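Local coordinates for hypothetical protein AGR_L_1239 (Agrobacterium tumefaciens str. C58, PDB 1VQS), which is of unknown function but belongs to the NIPSNAP family and adopts the ferredoxin-like fold of the dimeric alpha-beta barrel proteins, at residues R18-K23 and D97-A102; I41-L46 and H65-S70. One frame throughout, in Å; residues are numbered along the deposited sequence. Where two conformers were deposited one is given.

Interaction 1: residues R18-K23 and D97-A102; sequences RTYRLK and DLIEVA
R21 faces the pair E100 and V101 where strand 14-22 runs antiparallel to strand 99-109. R21 N gives its hydrogen to V101 O at 2.8 Å, while R21 O accepts from both V101 N and E100 N, the latter at 2.8 Å. Two residues thus oppose one, a classic beta bulge. Beyond it the register has shifted by one, and K23 N bonds to L98 O. In the four-stranded antiparallel sheet of the ferredoxin-like fold, strand 99-109 is outermost within the chain, and A102 bonds onward to the backbone of a second subunit.

The bulge turns E100 toward R21. R21 CG is anti to the backbone N (chi1 -173°) and the chain bends at chi3, which brings the long arginine's guanidinium back over V101 to E100. R21 NH2 meets E100 OE1 at 2.8 Å in a salt bridge whose hydrogen bond is nearly straight (N-H...O 163°), on the anti side of OE1 and 24° out of the carboxylate plane; R21 NE adds a weak bond. The two planes are nearly perpendicular, and V101 CG2 lies over one guanidinium face, toward its rim.

I99 CD1 makes an off-centre CH-pi contact 4.2 Å from the Y20 ring centroid, and the small A102 leaves room for the ring, its CB 3.6 Å from Y20 CD1. L22 CD2 rests against I99 CG1, and Y30 of helix 27-46 packs on Y20 and L22.

Interaction 2: residues I41-L46 and H65-S70; sequences IQKSHL and HIWAFS
L46 meets W67 at about a right angle, and its side chain can be traced outward across the indole. Its CB lies over one face near the outer rim of the six-membered ring, 3.6 Å from W67 CZ3. CG stands anti to the carbonyl carbon (chi1 -59°), and from it CD1 reaches over the middle of that ring, 3.9 Å from its centroid and 11° off the normal, a CH-pi contact. A branched aliphatic residue suits this place because one methyl can sit over the ring while CB covers its rim.

Q42 extends its chain to the indole, its CD 3.7 Å from W67 CZ2, whereas K43 touches the edge at CH2 with CG, near its base, and sends its amine to E40. W67 NE1 fixes the indole's rotation by donating to H65 ND1 at 2.9 Å, close to the plane of both rings. L46 O approaches F69 CE1 at 3.3 Å, obliquely to the ring, and a water donates to both L46 O and A68 O.

Helix 27-46 runs roughly alongside strand 62-69, the short axes 28° apart, with R79 of helix 72-84 against L46, W88 of helix 86-89 against Q42, and L49 of strand 48-55 against W67.

How the interactions relate
Strands 14-22 and 62-69 are neighbours in the sheet, so interaction 1 and interaction 2, their centres about 18 Å apart, join directly. R18 N lies 2.8 Å from H65 O, a probable backbone hydrogen bond. H65 probably links the tyrosine of interaction 1 to the tryptophan of interaction 2, ND1 taking the W67 N-H and NE2 lying 3.1 Å from Y20 OH. Both contacts reach the assembly: K23 and D97 form salt bridges with neighbouring subunits, and I66 packs on I66 of a fourth. No active site is known; a sulfate about 3 Å from the R21 side chain and a methylpentanediol about 4 Å from that of K23 probably come from the crystallisation liquor.

Interaction 1: residues R18-K23 and D97-A102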
ATOM      1  N   ARG B  18      13.050  -5.476 -12.059  1.00 19.17           N
ATOM      2  CA  ARG B  18      13.572  -4.932 -10.797  1.00 19.15           C
ATOM      3  C   ARG B  18      13.156  -3.469 -10.705  1.00 20.35           C
ATOM      4  O   ARG B  18      13.425  -2.704 -11.626  1.00 19.93           O
ATOM      5  CB  ARG B  18      15.094  -5.067 -10.762  1.00 18.58           C
ATOM      6  CG  ARG B  18      15.558  -6.492 -10.833  1.00 20.43           C
ATOM      7  CD  ARG B  18      17.044  -6.656 -10.717  1.00 22.56           C
ATOM      8  NE  ARG B  18      17.569  -6.270  -9.411  1.00 23.29           N
ATOM      9  CZ  ARG B  18      17.699  -7.073  -8.357  1.00 23.43           C
ATOM     10  NH1 ARG B  18      17.273  -8.317  -8.374  1.00 22.11           N
ATOM     11  NH2 ARG B  18      18.236  -6.607  -7.241  1.00 26.07           N
ATOM     12  N   THR B  19      12.525  -3.086  -9.599  1.00 19.60           N
ATOM     13  CA  THR B  19      11.976  -1.762  -9.442  1.00 19.16           C
ATOM     14  C   THR B  19      12.559  -1.190  -8.158  1.00 19.84           C
ATOM     15  O   THR B  19      12.424  -1.783  -7.081  1.00 20.63           O
ATOM     16  CB  THR B  19      10.425  -1.798  -9.361  1.00 19.98           C
ATOM     17  OG1 THR B  19       9.898  -2.405 -10.555  1.00 20.05           O
ATOM     18  CG2 THR B  19       9.889  -0.387  -9.230  1.00 21.86           C
ATOM     19  N   TYR B  20      13.201  -0.019  -8.272  1.00 17.85           N
ATOM     20  CA  TYR B  20      13.838   0.670  -7.125  1.00 19.37           C
ATOM     21  C   TYR B  20      13.193   2.020  -6.946  1.00 20.31           C
ATOM     22  O   TYR B  20      13.002   2.757  -7.936  1.00 20.90           O
ATOM     23  CB  TYR B  20      15.344   0.913  -7.343  1.00 22.35           C
ATOM     24  CG  TYR B  20      16.186  -0.283  -7.703  1.00 22.00           C
ATOM     25  CD1 TYR B  20      15.817  -1.547  -7.316  1.00 23.64           C
ATOM     26  CD2 TYR B  20      17.412  -0.137  -8.371  1.00 23.96           C
ATOM     27  CE1 TYR B  20      16.595  -2.657  -7.614  1.00 22.88           C
ATOM     28  CE2 TYR B  20      18.195  -1.247  -8.667  1.00 24.59           C
ATOM     29  CZ  TYR B  20      17.770  -2.503  -8.267  1.00 25.02           C
ATOM     30  OH  TYR B  20      18.494  -3.660  -8.561  1.00 24.60           O
ATOM     31  N   ARG B  21      12.952   2.383  -5.688  1.00 18.64           N
ATOM     32  CA  ARG B  21      12.656   3.749  -5.325  1.00 19.66           C
ATOM     33  C   ARG B  21      13.911   4.372  -4.761  1.00 19.07           C
ATOM     34  O   ARG B  21      14.446   3.888  -3.771  1.00 19.02           O
ATOM     35  CB  ARG B  21      11.533   3.849  -4.291  1.00 18.90           C
ATOM     36  CG  ARG B  21      11.106   5.292  -4.020  1.00 20.23           C
ATOM     37  CD  ARG B  21      10.180   5.363  -2.830  1.00 21.39           C
ATOM     38  NE  ARG B  21      10.917   5.453  -1.575  1.00 20.73           N
ATOM     39  CZ  ARG B  21      10.458   5.002  -0.419  1.00 21.05           C
ATOM     40  NH1 ARG B  21       9.294   4.395  -0.356  1.00 23.40           N
ATOM     41  NH2 ARG B  21      11.161   5.184   0.673  1.00 24.34           N
ATOM     42  N   LEU B  22      14.410   5.422  -5.408  1.00 19.02           N
ATOM     43  CA  LEU B  22      15.593   6.098  -4.937  1.00 19.27           C
ATOM     44  C   LEU B  22      15.307   7.198  -3.925  1.00 20.41           C
ATOM     45  O   LEU B  22      14.207   7.735  -3.832  1.00 18.86           O
ATOM     46  CB  LEU B  22      16.386   6.734  -6.100  1.00 18.76           C
ATOM     47  CG  LEU B  22      16.685   5.843  -7.305  1.00 19.75           C
ATOM     48  CD1 LEU B  22      17.673   6.551  -8.245  1.00 21.76           C
ATOM     49  CD2 LEU B  22      17.254   4.514  -6.886  1.00 21.38           C
ATOM     50  N   LYS B  23      16.363   7.551  -3.193  1.00 19.02           N
ATOM     51  CA  LYS B  23      16.414   8.794  -2.445  1.00 20.03           C
ATOM     52  C   LYS B  23      15.948   9.951  -3.351  1.00 18.93           C
ATOM     53  O   LYS B  23      16.331  10.037  -4.522  1.00 19.61           O
ATOM     54  CB  LYS B  23      17.878   9.040  -2.022  0.50 20.92           C
ATOM     55  CG  LYS B  23      18.281  10.489  -1.711  0.50 20.33           C
ATOM     56  CD  LYS B  23      17.690  10.914  -0.378  0.50 20.19           C
ATOM     57  CE  LYS B  23      17.972  12.370  -0.015  0.50 23.60           C
ATOM     58  NZ  LYS B  23      17.283  13.376  -0.898  0.50 20.28           N
ATOM     59  N   ASP B  97      23.123   3.341  -1.160  1.00 19.31           N
ATOM     60  CA  ASP B  97      22.472   4.376  -0.340  1.00 20.45           C
ATOM     61  C   ASP B  97      21.616   5.313  -1.170  1.00 21.18           C
ATOM     62  O   ASP B  97      20.822   6.085  -0.606  1.00 22.27           O
ATOM     63  CB  ASP B  97      23.490   5.158   0.484  1.00 19.60           C
ATOM     64  CG  ASP B  97      24.329   4.274   1.372  1.00 21.40           C
ATOM     65  OD1 ASP B  97      23.867   3.183   1.770  1.00 21.65           O
ATOM     66  OD2 ASP B  97      25.495   4.664   1.646  1.00 23.98           O
ATOM     67  N   LEU B  98      21.742   5.241  -2.498  1.00 19.29           N
ATOM     68  CA  LEU B  98      20.854   5.982  -3.382  1.00 18.84           C
ATOM     69  C   LEU B  98      19.536   5.249  -3.512  1.00 19.38           C
ATOM     70  O   LEU B  98      18.497   5.873  -3.730  1.00 20.60           O
ATOM     71  CB  LEU B  98      21.482   6.172  -4.750  1.00 19.97           C
ATOM     72  CG  LEU B  98      22.817   6.947  -4.770  1.00 19.74           C
ATOM     73  CD1 LEU B  98      23.264   7.173  -6.193  1.00 20.08           C
ATOM     74  CD2 LEU B  98      22.718   8.260  -4.055  1.00 21.32           C
ATOM     75  N   ILE B  99      19.576   3.925  -3.415  1.00 19.35           N
ATOM     76  CA  ILE B  99      18.364   3.117  -3.427  1.00 19.97           C
ATOM     77  C   ILE B  99      17.783   3.045  -2.019  1.00 20.74           C
ATOM     78  O   ILE B  99      18.501   2.645  -1.095  1.00 21.34           O
ATOM     79  CB  ILE B  99      18.671   1.672  -3.895  1.00 20.58           C
ATOM     80  CG1 ILE B  99      19.214   1.657  -5.323  1.00 21.05           C
ATOM     81  CG2 ILE B  99      17.424   0.751  -3.743  1.00 19.97           C
ATOM     82  CD1 ILE B  99      19.967   0.360  -5.683  1.00 21.97           C
ATOM     83  N   GLU B 100      16.509   3.418  -1.865  1.00 20.13           N
ATOM     84  CA  GLU B 100      15.786   3.278  -0.584  1.00 19.12           C
ATOM     85  C   GLU B 100      15.032   1.951  -0.456  1.00 19.61           C
ATOM     86  O   GLU B 100      15.176   1.211   0.546  1.00 20.06           O
ATOM     87  CB  GLU B 100      14.807   4.439  -0.363  1.00 19.66           C
ATOM     88  CG  GLU B 100      15.530   5.742  -0.136  1.00 20.33           C
ATOM     89  CD  GLU B 100      14.644   6.893   0.260  1.00 20.33           C
ATOM     90  OE1 GLU B 100      13.402   6.816   0.157  1.00 25.27           O
ATOM     91  OE2 GLU B 100      15.217   7.938   0.661  1.00 22.83           O
ATOM     92  N   VAL B 101      14.224   1.651  -1.459  1.00 19.46           N
ATOM     93  CA  VAL B 101      13.355   0.459  -1.421  1.00 19.52           C
ATOM     94  C   VAL B 101      13.413  -0.248  -2.744  1.00 20.34           C
ATOM     95  O   VAL B 101      13.556   0.369  -3.789  1.00 20.53           O
ATOM     96  CB  VAL B 101      11.905   0.842  -1.106  1.00 22.06           C
ATOM     97  CG1 VAL B 101      10.988  -0.363  -1.134  1.00 25.44           C
ATOM     98  CG2 VAL B 101      11.820   1.480   0.251  1.00 22.21           C
ATOM     99  N   ALA B 102      13.333  -1.574  -2.726  1.00 20.50           N
ATOM    100  CA  ALA B 102      13.512  -2.349  -3.941  1.00 20.46           C
ATOM    101  C   ALA B 102      12.639  -3.586  -3.924  1.00 20.72           C
ATOM    102  O   ALA B 102      12.349  -4.139  -2.853  1.00 20.56           O
ATOM    103  CB  ALA B 102      14.946  -2.755  -4.081  1.00 21.15           C
TER

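Interaction 2: residues I41-L46 and H65-S70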
ATOM      1  N   ILE B  41      30.029  -4.151 -15.867  1.00 20.43           N
ATOM      2  CA  ILE B  41      30.266  -5.250 -14.940  1.00 20.20           C
ATOM      3  C   ILE B  41      28.987  -6.048 -14.695  1.00 19.50           C
ATOM      4  O   ILE B  41      28.992  -7.273 -14.748  1.00 19.28           O
ATOM      5  CB  ILE B  41      30.874  -4.726 -13.615  1.00 21.82           C
ATOM      6  CG1 ILE B  41      32.300  -4.183 -13.844  1.00 23.66           C
ATOM      7  CG2 ILE B  41      30.866  -5.807 -12.549  1.00 22.32           C
ATOM      8  CD1 ILE B  41      32.795  -3.218 -12.762  1.00 24.75           C
ATOM      9  N   GLN B  42      27.870  -5.354 -14.466  1.00 19.51           N
ATOM     10  CA  GLN B  42      26.612  -6.032 -14.165  1.00 19.88           C
ATOM     11  C   GLN B  42      26.194  -6.914 -15.354  1.00 19.92           C
ATOM     12  O   GLN B  42      25.881  -8.082 -15.184  1.00 18.65           O
ATOM     13  CB  GLN B  42      25.517  -5.019 -13.858  1.00 20.35           C
ATOM     14  CG  GLN B  42      24.291  -5.639 -13.280  1.00 20.32           C
ATOM     15  CD  GLN B  42      23.283  -4.602 -12.877  1.00 20.32           C
ATOM     16  OE1 GLN B  42      23.225  -3.535 -13.491  1.00 23.75           O
ATOM     17  NE2 GLN B  42      22.433  -4.930 -11.878  1.00 22.54           N
ATOM     18  N   LYS B  43      26.237  -6.369 -16.566  1.00 19.68           N
ATOM     19  CA  LYS B  43      25.901  -7.125 -17.782  1.00 20.42           C
ATOM     20  C   LYS B  43      26.814  -8.329 -17.963  1.00 18.83           C
ATOM     21  O   LYS B  43      26.389  -9.403 -18.445  1.00 19.49           O
ATOM     22  CB  LYS B  43      25.966  -6.254 -19.039  1.00 20.31           C
ATOM     23  CG  LYS B  43      24.865  -5.218 -19.114  1.00 23.78           C
ATOM     24  CD  LYS B  43      25.190  -4.064 -20.059  1.00 29.93           C
ATOM     25  CE  LYS B  43      25.276  -4.438 -21.486  1.00 35.82           C
ATOM     26  NZ  LYS B  43      25.795  -3.225 -22.214  1.00 29.92           N
ATOM     27  N   SER B  44      28.088  -8.171 -17.601  1.00 19.47           N
ATOM     28  CA  SER B  44      29.038  -9.253 -17.811  1.00 19.83           C
ATOM     29  C   SER B  44      28.755 -10.488 -17.001  1.00 19.10           C
ATOM     30  O   SER B  44      29.281 -11.554 -17.316  1.00 21.17           O
ATOM     31  CB  SER B  44      30.461  -8.813 -17.539  1.00 19.64           C
ATOM     32  OG  SER B  44      30.709  -8.712 -16.157  1.00 20.24           O
ATOM     33  N   HIS B  45      27.943 -10.354 -15.953  1.00 17.87           N
ATOM     34  CA  HIS B  45      27.483 -11.530 -15.185  1.00 17.37           C
ATOM     35  C   HIS B  45      26.065 -11.918 -15.535  1.00 18.60           C
ATOM     36  O   HIS B  45      25.779 -13.085 -15.747  1.00 19.50           O
ATOM     37  CB  HIS B  45      27.598 -11.276 -13.679  1.00 17.93           C
ATOM     38  CG  HIS B  45      29.010 -11.099 -13.215  1.00 17.06           C
ATOM     39  ND1 HIS B  45      29.910 -12.139 -13.137  1.00 18.66           N
ATOM     40  CD2 HIS B  45      29.679  -9.983 -12.818  1.00 17.39           C
ATOM     41  CE1 HIS B  45      31.076 -11.669 -12.723  1.00 19.40           C
ATOM     42  NE2 HIS B  45      30.960 -10.366 -12.511  1.00 18.46           N
ATOM     43  N   LEU B  46      25.163 -10.943 -15.543  1.00 18.23           N
ATOM     44  CA  LEU B  46      23.751 -11.245 -15.684  1.00 18.11           C
ATOM     45  C   LEU B  46      23.341 -11.576 -17.088  1.00 19.73           C
ATOM     46  O   LEU B  46      22.365 -12.292 -17.265  1.00 20.67           O
ATOM     47  CB  LEU B  46      22.911 -10.116 -15.135  1.00 19.82           C
ATOM     48  CG  LEU B  46      23.159  -9.794 -13.658  1.00 18.69           C
ATOM     49  CD1 LEU B  46      22.142  -8.712 -13.230  1.00 21.78           C
ATOM     50  CD2 LEU B  46      23.066 -11.005 -12.771  1.00 20.54           C
ATOM     51  N   HIS B  65      14.559  -1.847 -14.189  1.00 20.03           N
ATOM     52  CA  HIS B  65      15.387  -2.521 -15.170  1.00 20.67           C
ATOM     53  C   HIS B  65      14.949  -3.963 -15.304  1.00 18.93           C
ATOM     54  O   HIS B  65      14.420  -4.546 -14.364  1.00 19.67           O
ATOM     55  CB  HIS B  65      16.902  -2.341 -14.950  1.00 19.93           C
ATOM     56  CG  HIS B  65      17.424  -2.691 -13.585  1.00 22.65           C
ATOM     57  ND1 HIS B  65      18.293  -3.743 -13.351  1.00 23.92           N
ATOM     58  CD2 HIS B  65      17.280  -2.059 -12.402  1.00 26.13           C
ATOM     59  CE1 HIS B  65      18.632  -3.749 -12.079  1.00 23.32           C
ATOM     60  NE2 HIS B  65      18.035  -2.743 -11.477  1.00 25.71           N
ATOM     61  N   ILE B  66      15.111  -4.481 -16.523  1.00 19.39           N
ATOM     62  CA  ILE B  66      14.580  -5.748 -16.925  1.00 19.26           C
ATOM     63  C   ILE B  66      15.687  -6.585 -17.547  1.00 18.22           C
ATOM     64  O   ILE B  66      16.451  -6.105 -18.401  1.00 18.26           O
ATOM     65  CB  ILE B  66      13.490  -5.552 -17.950  1.00 19.32           C
ATOM     66  CG1 ILE B  66      12.435  -4.584 -17.421  1.00 20.54           C
ATOM     67  CG2 ILE B  66      12.919  -6.885 -18.333  1.00 19.86           C
ATOM     68  CD1 ILE B  66      11.250  -4.404 -18.328  1.00 21.33           C
ATOM     69  N   TRP B  67      15.753  -7.852 -17.130  1.00 18.48           N
ATOM     70  CA  TRP B  67      16.755  -8.801 -17.594  1.00 19.28           C
ATOM     71  C   TRP B  67      16.036 -10.051 -18.070  1.00 20.27           C
ATOM     72  O   TRP B  67      15.009 -10.416 -17.493  1.00 20.05           O
ATOM     73  CB  TRP B  67      17.682  -9.185 -16.428  1.00 21.38           C
ATOM     74  CG  TRP B  67      18.445  -8.030 -15.906  1.00 20.97           C
ATOM     75  CD1 TRP B  67      18.021  -7.117 -14.965  1.00 22.86           C
ATOM     76  CD2 TRP B  67      19.752  -7.601 -16.319  1.00 20.61           C
ATOM     77  NE1 TRP B  67      18.986  -6.158 -14.776  1.00 22.97           N
ATOM     78  CE2 TRP B  67      20.066  -6.450 -15.565  1.00 22.05           C
ATOM     79  CE3 TRP B  67      20.697  -8.097 -17.220  1.00 20.33           C
ATOM     80  CZ2 TRP B  67      21.278  -5.775 -15.702  1.00 22.49           C
ATOM     81  CZ3 TRP B  67      21.918  -7.419 -17.344  1.00 21.42           C
ATOM     82  CH2 TRP B  67      22.183  -6.273 -16.572  1.00 21.00           C
ATOM     83  N   ALA B  68      16.590 -10.733 -19.076  1.00 19.82           N
ATOM     84  CA  ALA B  68      16.035 -12.001 -19.609  1.00 19.70           C
ATOM     85  C   ALA B  68      16.970 -13.134 -19.264  1.00 19.61           C
ATOM     86  O   ALA B  68      18.184 -12.982 -19.409  1.00 21.13           O
ATOM     87  CB  ALA B  68      15.916 -11.935 -21.116  1.00 19.89           C
ATOM     88  N   PHE B  69      16.389 -14.265 -18.835  1.00 17.91           N
ATOM     89  CA  PHE B  69      17.142 -15.486 -18.478  1.00 18.94           C
ATOM     90  C   PHE B  69      16.523 -16.719 -19.113  1.00 19.53           C
ATOM     91  O   PHE B  69      15.294 -16.795 -19.249  1.00 20.65           O
ATOM     92  CB  PHE B  69      17.135 -15.669 -16.957  1.00 19.85           C
ATOM     93  CG  PHE B  69      17.778 -14.542 -16.209  1.00 19.41           C
ATOM     94  CD1 PHE B  69      19.145 -14.452 -16.158  1.00 17.90           C
ATOM     95  CD2 PHE B  69      17.029 -13.579 -15.561  1.00 19.71           C
ATOM     96  CE1 PHE B  69      19.768 -13.409 -15.477  1.00 18.75           C
ATOM     97  CE2 PHE B  69      17.644 -12.535 -14.892  1.00 18.75           C
ATOM     98  CZ  PHE B  69      19.016 -12.460 -14.836  1.00 19.45           C
ATOM     99  N   SER B  70      17.340 -17.701 -19.468  1.00 19.77           N
ATOM    100  CA  SER B  70      16.796 -18.904 -20.095  1.00 19.07           C
ATOM    101  C   SER B  70      16.178 -19.856 -19.078  1.00 21.41           C
ATOM    102  O   SER B  70      15.344 -20.700 -19.444  1.00 22.89           O
ATOM    103  CB  SER B  70      17.873 -19.650 -20.890  1.00 20.76           C
ATOM    104  OG  SER B  70      18.997 -19.869 -20.080  1.00 23.58           O
TER
HETATM  105  O   HOH W   1      20.822 -13.297 -19.283  1.00 13.40           O